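Side-chain contacts in alpha-n-acetylglucosaminidase family protein (Clostridium perfringens, PDB 4A42), which probably binds carbohydrate as a family 32 module of a multimodular enzyme that cleaves alpha-linked N-acetylglucosamine: residues Lys29-Val34 against Lys71-Ser76; Ala43-Leu46 against Asn52-Trp55; Glu93-Asn96 against Glu100-Lys103; Val130-Asn135 against Gly142-Tyr147. One frame throughout, in Å; residues are numbered along the deposited sequence.

Overall arrangement
All four contacts lie in one F5/8 type C beta sandwich. Contact 1 comes first along the chain. It ties the turn before strand 33-36 to strand 72-74 and so closes a long loop. Contact 2 is nested within that loop, where it folds part of the chain round the calcium. Contact 3 follows in series and closes the short hairpin between strands 90-95 and 102-107. Contact 4 comes last and joins strand 126-134 of one sheet to strand 141-148 of the other. It touches each of the others and shares the calcium with contact 2. Contacts 2 and 3 lie on opposite sides of the chain's centre, with nearest atoms about 13 Å apart.

Contact 1 (Lys29-Val34 against Lys71-Ser76); sequences KDETKV and KEKDIS
Lys-73 NZ is held by two partners at the surface of the domain. Glu-31 OE2 accepts a hydrogen bond from Lys-73 NZ at 2.6 Å, within a salt bridge. An ordered water takes a second bond from Lys-73 NZ at 3.1 Å. The fold is the beta sandwich of F5/8 type C domains, to which family 32 carbohydrate-binding modules belong. The contact joins the turn ahead of strand 33-36 to strand 72-74.

Lys-73 and Glu-31 reach toward each other across the gap. Lys-73 is extended from CG to its amine, with CG anti to the carbonyl carbon (chi1 -58°), and reaches a little over half of the way. Glu-31 has CG between its backbone N and carbonyl carbon (chi1 65°), then stretches out to meet the amine. The ammonium lies well above the carboxylate plane, 42° out of it. Ser-70 OG adds a weak hydrogen bond to the same oxygen, Glu-31 OE2.

Glu-31 sits inside a type I turn from Lys-29 to Thr-32. The turn is closed by Thr-32 N to Lys-29 O at 3.1 Å. Lys-29 NZ stays 6.4 Å from Lys-73 NZ. Glu-31 probably offsets part of the charge of Lys-73. Thr-32 joins the contact through the water alone. The water donates to Thr-32 OG1 at 2.7 Å, and that hydroxyl is also hydrogen-bonded to Leu-26 O.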
loop_
_atom_site.group_PDB
_atom_site.type_symbol
_atom_site.label_atom_id
_atom_site.label_comp_id
_atom_site.label_asym_id
_atom_site.label_seq_id
_atom_site.Cartn_x
_atom_site.Cartn_y
_atom_site.Cartn_z
ATOM N N LYS A 29 9.814 -3.059 -8.538
ATOM C CA LYS A 29 10.526 -4.158 -9.182
ATOM C C LYS A 29 9.700 -4.704 -10.328
ATOM O O LYS A 29 8.480 -4.749 -10.254
ATOM C CB LYS A 29 10.787 -5.284 -8.183
ATOM C CG LYS A 29 11.761 -4.933 -7.078
ATOM C CD LYS A 29 13.187 -4.837 -7.585
ATOM C CE LYS A 29 14.139 -4.570 -6.438
ATOM N NZ LYS A 29 15.541 -4.419 -6.896
ATOM N N ASP A 30 10.367 -5.141 -11.389
ATOM C CA ASP A 30 9.663 -5.640 -12.557
ATOM C C ASP A 30 8.763 -6.824 -12.196
ATOM O O ASP A 30 7.636 -6.935 -12.679
ATOM C CB ASP A 30 10.669 -6.019 -13.649
ATOM C CG ASP A 30 10.008 -6.555 -14.898
ATOM O OD1 ASP A 30 9.417 -5.754 -15.651
ATOM O OD2 ASP A 30 10.100 -7.778 -15.134
ATOM N N GLU A 31 9.259 -7.698 -11.330
ATOM C CA GLU A 31 8.527 -8.912 -10.978
ATOM C C GLU A 31 7.310 -8.647 -10.086
ATOM O O GLU A 31 6.466 -9.525 -9.904
ATOM C CB GLU A 31 9.464 -9.920 -10.311
ATOM C CG GLU A 31 10.013 -9.445 -8.978
ATOM C CD GLU A 31 11.272 -10.182 -8.567
ATOM O OE1 GLU A 31 12.139 -10.401 -9.436
ATOM O OE2 GLU A 31 11.393 -10.548 -7.376
ATOM N N THR A 32 7.224 -7.443 -9.532
ATOM C CA THR A 32 6.102 -7.075 -8.668
ATOM C C THR A 32 4.852 -6.743 -9.475
ATOM O O THR A 32 4.897 -5.927 -10.395
ATOM C CB THR A 32 6.458 -5.869 -7.780
ATOM O OG1 THR A 32 7.503 -6.239 -6.876
ATOM C CG2 THR A 32 5.241 -5.379 -6.994
ATOM N N LYS A 33 3.740 -7.366 -9.137
ATOM C CA LYS A 33 2.490 -7.064 -9.774
ATOM C C LYS A 33 1.577 -6.328 -8.785
ATOM O O LYS A 33 1.759 -6.430 -7.598
ATOM C CB LYS A 33 1.809 -8.344 -10.227
ATOM C CG LYS A 33 2.473 -9.046 -11.377
ATOM N N VAL A 34 0.620 -5.605 -9.306
ATOM C CA VAL A 34 -0.301 -4.828 -8.488
ATOM C C VAL A 34 -1.736 -5.056 -8.956
ATOM O O VAL A 34 -2.001 -5.085 -10.158
ATOM C CB VAL A 34 0.020 -3.323 -8.569
ATOM C CG1 VAL A 34 -0.762 -2.550 -7.510
ATOM C CG2 VAL A 34 1.513 -3.087 -8.410
ATOM N N LYS A 71 7.713 -13.347 -4.779
ATOM C CA LYS A 71 8.342 -14.299 -3.881
ATOM C C LYS A 71 8.233 -13.761 -2.465
ATOM O O LYS A 71 7.968 -12.575 -2.260
ATOM C CB LYS A 71 9.810 -14.509 -4.259
ATOM N N GLU A 72 8.457 -14.635 -1.511
ATOM C CA GLU A 72 8.472 -14.211 -0.142
ATOM C C GLU A 72 9.751 -13.409 0.117
ATOM O O GLU A 72 10.842 -13.917 0.005
ATOM C CB GLU A 72 8.286 -15.405 0.817
ATOM C CG GLU A 72 7.115 -16.290 0.458
ATOM C CD GLU A 72 6.891 -17.500 1.384
ATOM O OE1 GLU A 72 7.490 -17.577 2.466
ATOM O OE2 GLU A 72 6.059 -18.332 0.992
ATOM N N LYS A 73 9.603 -12.135 0.432
ATOM C CA LYS A 73 10.734 -11.240 0.614
ATOM C C LYS A 73 10.796 -10.542 1.949
ATOM O O LYS A 73 9.785 -10.427 2.612
ATOM C CB LYS A 73 10.740 -10.188 -0.492
ATOM C CG LYS A 73 10.809 -10.768 -1.857
ATOM C CD LYS A 73 11.104 -9.738 -2.893
ATOM C CE LYS A 73 11.307 -10.377 -4.221
ATOM N NZ LYS A 73 11.891 -9.422 -5.133
ATOM N N ASP A 74 11.970 -10.071 2.340
ATOM C CA ASP A 74 12.120 -9.205 3.498
ATOM C C ASP A 74 11.390 -7.891 3.247
ATOM O O ASP A 74 11.640 -7.218 2.250
ATOM C CB ASP A 74 13.584 -8.848 3.748
ATOM C CG ASP A 74 14.444 -10.037 4.151
ATOM O OD1 ASP A 74 13.916 -11.123 4.490
ATOM O OD2 ASP A 74 15.681 -9.850 4.146
ATOM N N ILE A 75 10.508 -7.516 4.161
ATOM C CA ILE A 75 9.888 -6.202 4.102
ATOM C C ILE A 75 10.244 -5.468 5.384
ATOM O O ILE A 75 9.880 -5.915 6.475
ATOM C CB ILE A 75 8.358 -6.294 3.985
ATOM C CG1 ILE A 75 7.954 -7.041 2.712
ATOM C CG2 ILE A 75 7.760 -4.912 4.016
ATOM C CD1 ILE A 75 6.532 -7.539 2.735
ATOM N N SER A 76 10.968 -4.372 5.262
ATOM C CA SER A 76 11.391 -3.607 6.418
ATOM C C SER A 76 10.545 -2.373 6.762
ATOM O O SER A 76 10.435 -1.986 7.900
ATOM C CB SER A 76 12.857 -3.196 6.323
ATOM O OG SER A 76 13.076 -2.123 5.454
HETATM O O HOH W 1 9.308 -7.913 -5.790
#

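Contact 2 (Ala43-Leu46 against Asn52-Trp55); sequences ANNL and NTLW. With CA (calcium ion), chain C.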
loop_
_atom_site.group_PDB
_atom_site.type_symbol
_atom_site.label_atom_id
_atom_site.label_comp_id
_atom_site.label_asym_id
_atom_site.label_seq_id
_atom_site.Cartn_x
_atom_site.Cartn_y
_atom_site.Cartn_z
ATOM N N ALA A 43 -3.714 2.280 -11.794
ATOM C CA ALA A 43 -3.013 1.385 -10.885
ATOM C C ALA A 43 -1.487 1.534 -10.887
ATOM O O ALA A 43 -0.854 1.481 -9.832
ATOM C CB ALA A 43 -3.421 -0.067 -11.139
ATOM N N ASN A 44 -0.883 1.714 -12.056
ATOM C CA ASN A 44 0.563 1.816 -12.099
ATOM C C ASN A 44 1.063 3.134 -11.521
ATOM O O ASN A 44 2.243 3.274 -11.224
ATOM C CB ASN A 44 1.087 1.563 -13.506
ATOM C CG ASN A 44 0.993 0.104 -13.884
ATOM O OD1 ASN A 44 1.172 -0.778 -13.038
ATOM N ND2 ASN A 44 0.693 -0.163 -15.148
ATOM N N ASN A 45 0.151 4.080 -11.341
ATOM C CA ASN A 45 0.499 5.335 -10.679
ATOM C C ASN A 45 0.923 5.075 -9.239
ATOM O O ASN A 45 1.542 5.913 -8.605
ATOM C CB ASN A 45 -0.667 6.325 -10.709
ATOM C CG ASN A 45 -0.917 6.890 -12.099
ATOM O OD1 ASN A 45 -0.091 6.741 -13.000
ATOM N ND2 ASN A 45 -2.048 7.555 -12.271
ATOM N N LEU A 46 0.601 3.906 -8.719
ATOM C CA LEU A 46 0.979 3.585 -7.343
ATOM C C LEU A 46 2.463 3.303 -7.175
ATOM O O LEU A 46 2.989 3.361 -6.062
ATOM C CB LEU A 46 0.192 2.375 -6.840
ATOM C CG LEU A 46 -1.290 2.585 -6.588
ATOM C CD1 LEU A 46 -1.946 1.225 -6.402
ATOM C CD2 LEU A 46 -1.488 3.470 -5.354
ATOM N N ASN A 52 3.178 12.670 -7.518
ATOM C CA ASN A 52 2.015 13.406 -7.975
ATOM C C ASN A 52 1.128 12.714 -9.010
ATOM O O ASN A 52 0.116 13.251 -9.383
ATOM C CB ASN A 52 2.383 14.818 -8.422
ATOM C CG ASN A 52 2.573 15.760 -7.254
ATOM O OD1 ASN A 52 1.875 15.699 -6.271
ATOM N ND2 ASN A 52 3.521 16.641 -7.381
ATOM N N THR A 53 1.494 11.512 -9.421
ATOM C CA THR A 53 0.612 10.722 -10.265
ATOM C C THR A 53 -0.156 9.828 -9.295
ATOM O O THR A 53 0.430 9.066 -8.553
ATOM C CB THR A 53 1.360 9.876 -11.295
ATOM O OG1 THR A 53 2.266 8.991 -10.644
ATOM C CG2 THR A 53 2.114 10.776 -12.287
ATOM N N LEU A 54 -1.473 9.947 -9.331
ATOM C CA LEU A 54 -2.331 9.362 -8.320
ATOM C C LEU A 54 -3.199 8.199 -8.749
ATOM O O LEU A 54 -3.575 8.114 -9.898
ATOM C CB LEU A 54 -3.256 10.437 -7.791
ATOM C CG LEU A 54 -2.634 11.816 -7.643
ATOM C CD1 LEU A 54 -3.702 12.789 -7.232
ATOM C CD2 LEU A 54 -1.525 11.788 -6.625
ATOM N N TRP A 55 -3.502 7.323 -7.790
ATOM C CA TRP A 55 -4.529 6.312 -7.951
ATOM C C TRP A 55 -5.702 6.795 -7.101
ATOM O O TRP A 55 -5.566 7.014 -5.916
ATOM C CB TRP A 55 -4.057 4.931 -7.513
ATOM C CG TRP A 55 -5.178 3.923 -7.389
ATOM C CD1 TRP A 55 -5.832 3.293 -8.410
ATOM C CD2 TRP A 55 -5.766 3.433 -6.177
ATOM N NE1 TRP A 55 -6.790 2.453 -7.904
ATOM C CE2 TRP A 55 -6.765 2.515 -6.538
ATOM C CE3 TRP A 55 -5.544 3.683 -4.820
ATOM C CZ2 TRP A 55 -7.533 1.850 -5.599
ATOM C CZ3 TRP A 55 -6.314 3.022 -3.892
ATOM C CH2 TRP A 55 -7.292 2.116 -4.283
HETATM CA CA CA C . 2.746 7.879 -8.433
#
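Asn-45 and Thr-53 meet at the calcium ion. The metal is bound by the backbone Asn-45 O at 2.3 Å. Thr-53 gives it two oxygens, with Thr-53 O at 2.6 Å and Thr-53 OG1 at 2.5 Å from the ion. OG1 stands between the backbone N and the carbonyl carbon (chi1 58°), which lets the hydroxyl chelate together with its own carbonyl. Asp-48, Asn-50, Gly-142 and Glu-143 complete seven oxygen ligands.

One hydrogen bond also crosses. Asn-45 ND2 donates to Leu-54 O at 2.9 Å with a nearly straight angle of 166°. The acceptor lies in the amide plane of Asn-45, but the donor sits above the carbonyl plane of Leu-54. Asn-45 thus holds the second segment by its side chain while its backbone holds the metal.

This calcium-binding loop, between strands 33-36 and 63-69, belongs to the F5/8 type C sandwich.

The apolar part is made by Leu-46 and Trp-55. Leu-46 CD2 touches Trp-55 CB at 3.7 Å, and Leu-46 CD1 lies over one face of the indole, toward its rim. Trp-55 NE1 is hydrogen-bonded to Ser-38 O.

Contact 3 (Glu93-Asn96 against Glu100-Lys103); sequences EISN and EWTK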
loop_
_atom_site.group_PDB
_atom_site.type_symbol
_atom_site.label_atom_id
_atom_site.label_comp_id
_atom_site.label_asym_id
_atom_site.label_seq_id
_atom_site.Cartn_x
_atom_site.Cartn_y
_atom_site.Cartn_z
ATOM N N GLU A 93 -1.813 -5.416 5.422
ATOM C CA GLU A 93 -1.793 -6.849 5.693
ATOM C C GLU A 93 -0.705 -7.487 4.847
ATOM O O GLU A 93 -0.424 -7.028 3.752
ATOM C CB GLU A 93 -3.124 -7.492 5.311
ATOM C CG GLU A 93 -4.318 -7.124 6.172
ATOM C CD GLU A 93 -5.614 -7.575 5.529
ATOM O OE1 GLU A 93 -6.045 -6.925 4.561
ATOM O OE2 GLU A 93 -6.182 -8.594 5.968
ATOM N N ILE A 94 -0.105 -8.565 5.345
ATOM C CA ILE A 94 0.853 -9.323 4.548
ATOM C C ILE A 94 0.462 -10.794 4.547
ATOM O O ILE A 94 -0.232 -11.257 5.458
ATOM C CB ILE A 94 2.302 -9.153 5.057
ATOM C CG1 ILE A 94 2.424 -9.578 6.525
ATOM C CG2 ILE A 94 2.759 -7.701 4.858
ATOM C CD1 ILE A 94 3.861 -9.637 7.023
ATOM N N SER A 95 0.894 -11.515 3.514
ATOM C CA SER A 95 0.623 -12.943 3.405
ATOM C C SER A 95 1.730 -13.646 2.637
ATOM O O SER A 95 2.422 -13.029 1.815
ATOM C CB SER A 95 -0.716 -13.197 2.714
ATOM O OG SER A 95 -1.017 -14.587 2.676
ATOM N N ASN A 96 1.877 -14.947 2.895
ATOM C CA ASN A 96 2.784 -15.794 2.137
ATOM C C ASN A 96 2.068 -16.580 1.057
ATOM O O ASN A 96 2.579 -16.751 -0.036
ATOM C CB ASN A 96 3.553 -16.725 3.070
ATOM C CG ASN A 96 4.511 -15.986 3.934
ATOM O OD1 ASN A 96 5.005 -14.940 3.559
ATOM N ND2 ASN A 96 4.787 -16.520 5.095
ATOM N N GLU A 100 -4.070 -16.564 3.808
ATOM C CA GLU A 100 -4.056 -16.242 5.224
ATOM C C GLU A 100 -3.278 -14.964 5.441
ATOM O O GLU A 100 -2.080 -14.917 5.228
ATOM C CB GLU A 100 -3.430 -17.365 6.042
ATOM C CG GLU A 100 -3.463 -17.106 7.534
ATOM C CD GLU A 100 -3.085 -18.310 8.353
ATOM O OE1 GLU A 100 -3.956 -19.141 8.606
ATOM O OE2 GLU A 100 -1.928 -18.397 8.767
ATOM N N TRP A 101 -3.984 -13.944 5.922
ATOM C CA TRP A 101 -3.428 -12.600 6.041
ATOM C C TRP A 101 -3.130 -12.180 7.470
ATOM O O TRP A 101 -3.901 -12.461 8.388
ATOM C CB TRP A 101 -4.382 -11.578 5.422
ATOM C CG TRP A 101 -4.651 -11.833 3.976
ATOM C CD1 TRP A 101 -5.618 -12.643 3.453
ATOM C CD2 TRP A 101 -3.944 -11.279 2.866
ATOM N NE1 TRP A 101 -5.559 -12.625 2.082
ATOM C CE2 TRP A 101 -4.529 -11.800 1.691
ATOM C CE3 TRP A 101 -2.865 -10.398 2.737
ATOM C CZ2 TRP A 101 -4.084 -11.471 0.415
ATOM C CZ3 TRP A 101 -2.414 -10.066 1.460
ATOM C CH2 TRP A 101 -3.025 -10.604 0.322
ATOM N N THR A 102 -2.015 -11.478 7.634
ATOM C CA THR A 102 -1.661 -10.858 8.904
ATOM C C THR A 102 -1.701 -9.328 8.823
ATOM O O THR A 102 -0.930 -8.705 8.077
ATOM C CB THR A 102 -0.273 -11.324 9.385
ATOM O OG1 THR A 102 -0.273 -12.755 9.514
ATOM C CG2 THR A 102 0.067 -10.695 10.734
ATOM N N LYS A 103 -2.586 -8.734 9.599
ATOM C CA LYS A 103 -2.718 -7.290 9.655
ATOM C C LYS A 103 -1.631 -6.749 10.548
ATOM O O LYS A 103 -1.651 -6.946 11.731
ATOM C CB LYS A 103 -4.117 -6.878 10.156
ATOM C CG LYS A 103 -4.459 -5.396 9.977
ATOM C CD LYS A 103 -5.863 -5.042 10.273
ATOM C CE LYS A 103 -6.845 -5.770 9.397
ATOM N NZ LYS A 103 -8.263 -5.467 9.659
HETATM O O HOH W 2 0.524 -16.703 4.505
#
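The Glu-93 side chain crosses that of Trp-101 at about a right angle and passes Lys-103. Glu-93 CB lies 3.9 Å from Trp-101 CE3. The next atom, Glu-93 CG, rests 3.8 Å from Lys-103 CA. Beyond it the carboxylate turns to Trp-101, and Glu-93 OE2 comes within 3.5 Å of Trp-101 CB. The carboxylate and ring planes are 40° apart. The other oxygen, Glu-93 OE1, leaves this pair of segments for a salt bridge with Arg-131 NE and a hydrogen bond with Asn-133 ND2.

These residues form the end of an antiparallel beta hairpin, strands 90-95 and 102-107. Ile-94 and Thr-102 form a hydrogen-bonded pair of it. Ile-94 N donates to Thr-102 O at 2.9 Å, and Thr-102 N to Ile-94 O at 2.8 Å. Glu-93 and Lys-103 make the adjoining non-hydrogen-bonded pair, on the other face from Ile-94 and Thr-102.

Toward the turn, Ser-95 takes over. Ser-95 CB makes a CH-pi contact, 3.7 Å from the centroid of the six-membered ring of Trp-101 and over its face. With OG anti to the backbone N (chi1 -177°), the hydroxyl can donate to the carbonyl Glu-100 O, 2.8 Å from Ser-95 OG. Gly-98 N donates to the same hydroxyl.

Arg-131 also makes a cation-pi contact with Trp-101. One guanidinium therefore serves both the Glu-93 carboxylate and the indole. This probably stabilises the negative charge of Glu-93 and adds side-chain ties to the backbone pairing of strands 90-95 and 126-134.

Contact 4 (Val130-Asn135 against Gly142-Tyr147); sequences VRFNFN and GEIKIY. With CA (calcium ion), chain C.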
loop_
_atom_site.group_PDB
_atom_site.type_symbol
_atom_site.label_atom_id
_atom_site.label_comp_id
_atom_site.label_asym_id
_atom_site.label_seq_id
_atom_site.Cartn_x
_atom_site.Cartn_y
_atom_site.Cartn_z
ATOM N N VAL A 130 1.362 -7.928 -0.173
ATOM C CA VAL A 130 1.132 -6.810 0.722
ATOM C C VAL A 130 -0.168 -6.146 0.297
ATOM O O VAL A 130 -0.299 -5.686 -0.842
ATOM C CB VAL A 130 2.308 -5.809 0.708
ATOM C CG1 VAL A 130 2.182 -4.819 1.859
ATOM C CG2 VAL A 130 3.642 -6.550 0.790
ATOM N N ARG A 131 -1.135 -6.118 1.214
ATOM C CA ARG A 131 -2.455 -5.595 0.917
ATOM C C ARG A 131 -2.760 -4.355 1.751
ATOM O O ARG A 131 -2.523 -4.323 2.959
ATOM C CB ARG A 131 -3.535 -6.666 1.114
ATOM C CG ARG A 131 -4.938 -6.185 0.729
ATOM C CD ARG A 131 -5.918 -7.340 0.624
ATOM N NE ARG A 131 -6.213 -7.925 1.924
ATOM C CZ ARG A 131 -6.932 -9.030 2.092
ATOM N NH1 ARG A 131 -7.428 -9.659 1.032
ATOM N NH2 ARG A 131 -7.159 -9.502 3.314
ATOM N N PHE A 132 -3.259 -3.325 1.070
ATOM C CA PHE A 132 -3.597 -2.041 1.668
ATOM C C PHE A 132 -5.095 -1.854 1.566
ATOM O O PHE A 132 -5.668 -1.969 0.489
ATOM C CB PHE A 132 -2.884 -0.900 0.919
ATOM C CG PHE A 132 -1.388 -0.970 1.009
ATOM C CD1 PHE A 132 -0.670 -1.835 0.190
ATOM C CD2 PHE A 132 -0.693 -0.181 1.915
ATOM C CE1 PHE A 132 0.709 -1.922 0.287
ATOM C CE2 PHE A 132 0.695 -0.250 2.001
ATOM C CZ PHE A 132 1.394 -1.133 1.193
ATOM N N ASN A 133 -5.737 -1.572 2.689
ATOM C CA ASN A 133 -7.158 -1.289 2.672
ATOM C C ASN A 133 -7.363 0.145 3.097
ATOM O O ASN A 133 -6.723 0.609 4.036
ATOM C CB ASN A 133 -7.881 -2.251 3.608
ATOM C CG ASN A 133 -7.430 -3.682 3.406
ATOM O OD1 ASN A 133 -7.703 -4.284 2.364
ATOM N ND2 ASN A 133 -6.700 -4.222 4.382
ATOM N N PHE A 134 -8.228 0.860 2.386
ATOM C CA PHE A 134 -8.457 2.270 2.682
ATOM C C PHE A 134 -9.922 2.500 2.990
ATOM O O PHE A 134 -10.791 2.132 2.208
ATOM C CB PHE A 134 -8.016 3.150 1.510
ATOM C CG PHE A 134 -6.581 2.958 1.125
ATOM C CD1 PHE A 134 -5.568 3.442 1.933
ATOM C CD2 PHE A 134 -6.240 2.278 -0.032
ATOM C CE1 PHE A 134 -4.242 3.262 1.601
ATOM C CE2 PHE A 134 -4.896 2.095 -0.382
ATOM C CZ PHE A 134 -3.901 2.595 0.433
ATOM N N ASN A 135 -10.189 3.064 4.158
ATOM C CA ASN A 135 -11.562 3.339 4.554
ATOM C C ASN A 135 -11.937 4.795 4.771
ATOM O O ASN A 135 -12.988 5.070 5.293
ATOM C CB ASN A 135 -11.990 2.491 5.743
ATOM C CG ASN A 135 -11.185 2.770 6.963
ATOM O OD1 ASN A 135 -10.057 2.342 7.054
ATOM N ND2 ASN A 135 -11.773 3.464 7.928
ATOM N N GLY A 142 -0.670 8.852 -3.986
ATOM C CA GLY A 142 0.351 9.264 -4.931
ATOM C C GLY A 142 1.400 8.203 -5.175
ATOM O O GLY A 142 1.977 8.159 -6.258
ATOM N N GLU A 143 1.658 7.360 -4.183
ATOM C CA GLU A 143 2.702 6.364 -4.301
ATOM C C GLU A 143 2.653 5.440 -3.086
ATOM O O GLU A 143 2.341 5.886 -1.984
ATOM C CB GLU A 143 4.062 7.068 -4.345
ATOM C CG GLU A 143 5.194 6.196 -4.839
ATOM C CD GLU A 143 5.255 6.032 -6.362
ATOM O OE1 GLU A 143 4.488 6.640 -7.136
ATOM O OE2 GLU A 143 6.117 5.279 -6.795
ATOM N N ILE A 144 2.944 4.162 -3.299
ATOM C CA ILE A 144 3.168 3.226 -2.200
ATOM C C ILE A 144 4.555 2.638 -2.374
ATOM O O ILE A 144 4.882 2.077 -3.418
ATOM C CB ILE A 144 2.129 2.092 -2.177
ATOM C CG1 ILE A 144 0.753 2.670 -1.830
ATOM C CG2 ILE A 144 2.526 1.006 -1.172
ATOM C CD1 ILE A 144 -0.359 1.679 -1.954
ATOM N N LYS A 145 5.382 2.827 -1.371
ATOM C CA LYS A 145 6.755 2.364 -1.386
ATOM C C LYS A 145 6.947 1.232 -0.376
ATOM O O LYS A 145 6.601 1.384 0.760
ATOM C CB LYS A 145 7.698 3.515 -1.090
ATOM C CG LYS A 145 7.457 4.716 -1.984
ATOM C CD LYS A 145 8.356 5.883 -1.687
ATOM C CE LYS A 145 7.812 7.172 -2.271
ATOM N NZ LYS A 145 8.541 8.416 -1.870
ATOM N N ILE A 146 7.478 0.107 -0.842
ATOM C CA ILE A 146 7.661 -1.054 0.018
ATOM C C ILE A 146 9.143 -1.362 0.067
ATOM O O ILE A 146 9.684 -1.873 -0.882
ATOM C CB ILE A 146 6.884 -2.262 -0.504
ATOM C CG1 ILE A 146 5.388 -1.940 -0.573
ATOM C CG2 ILE A 146 7.111 -3.466 0.387
ATOM C CD1 ILE A 146 4.586 -2.913 -1.322
ATOM N N TYR A 147 9.784 -1.019 1.171
ATOM C CA TYR A 147 11.225 -1.140 1.267
ATOM C C TYR A 147 11.703 -2.480 1.827
ATOM O O TYR A 147 11.197 -2.984 2.806
ATOM C CB TYR A 147 11.840 -0.006 2.053
ATOM C CG TYR A 147 11.442 1.407 1.673
ATOM C CD1 TYR A 147 11.880 1.997 0.511
ATOM C CD2 TYR A 147 10.700 2.175 2.526
ATOM C CE1 TYR A 147 11.534 3.303 0.198
ATOM C CE2 TYR A 147 10.360 3.461 2.211
ATOM C CZ TYR A 147 10.786 4.023 1.058
ATOM O OH TYR A 147 10.430 5.326 0.813
HETATM CA CA CA C . 2.746 7.879 -8.433
#
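Phe-132 and Ile-144 fit together at the centre of the chain. The two side chains overlap side by side, pointing contrary ways. The delta methyl of Ile-144 lies over the middle of the ring in a CH-pi contact, with CD1 4.1 Å from the Phe-132 centroid and 11° off the ring normal. Its other branch reaches the outer end of the ring, where Ile-144 CG2 presses on Phe-132 CZ at 3.4 Å. The isoleucine spreads this way because CG2 is anti to the backbone N while CG1 lies beside it (chi1 -67°). The two branches thus follow the ring along its length.

The same delta methyl also meets a second ring. Ile-144 CD1 sits 4.4 Å from Phe-134 CZ, at the edge of that ring and near its plane. It therefore fills the notch between two phenylalanines of one strand.

This is the core of a beta sandwich of the F5/8 type C kind. Strand 130-134 belongs to one sheet and strand 142-147 to the other. Their axes pass 10.5 Å apart, and no hydrogen bond crosses.

A second bump lies further along. Ile-146 CD1 enters the hollow between Val-130 and Phe-132, 4.2 Å from Val-130 CB and 4.3 Å from Phe-132 CE1, at the edge of the ring. Ile-78 touches both Val-130 and Phe-132, and Phe-67 packs on both isoleucines.

At the start of the second strand, Gly-142 O and Glu-143 OE1 bind the calcium. The bend of Glu-143 at chi2 (79°) brings OE1 round to the metal, and OE2 accepts a hydrogen bond from Gly-49 N.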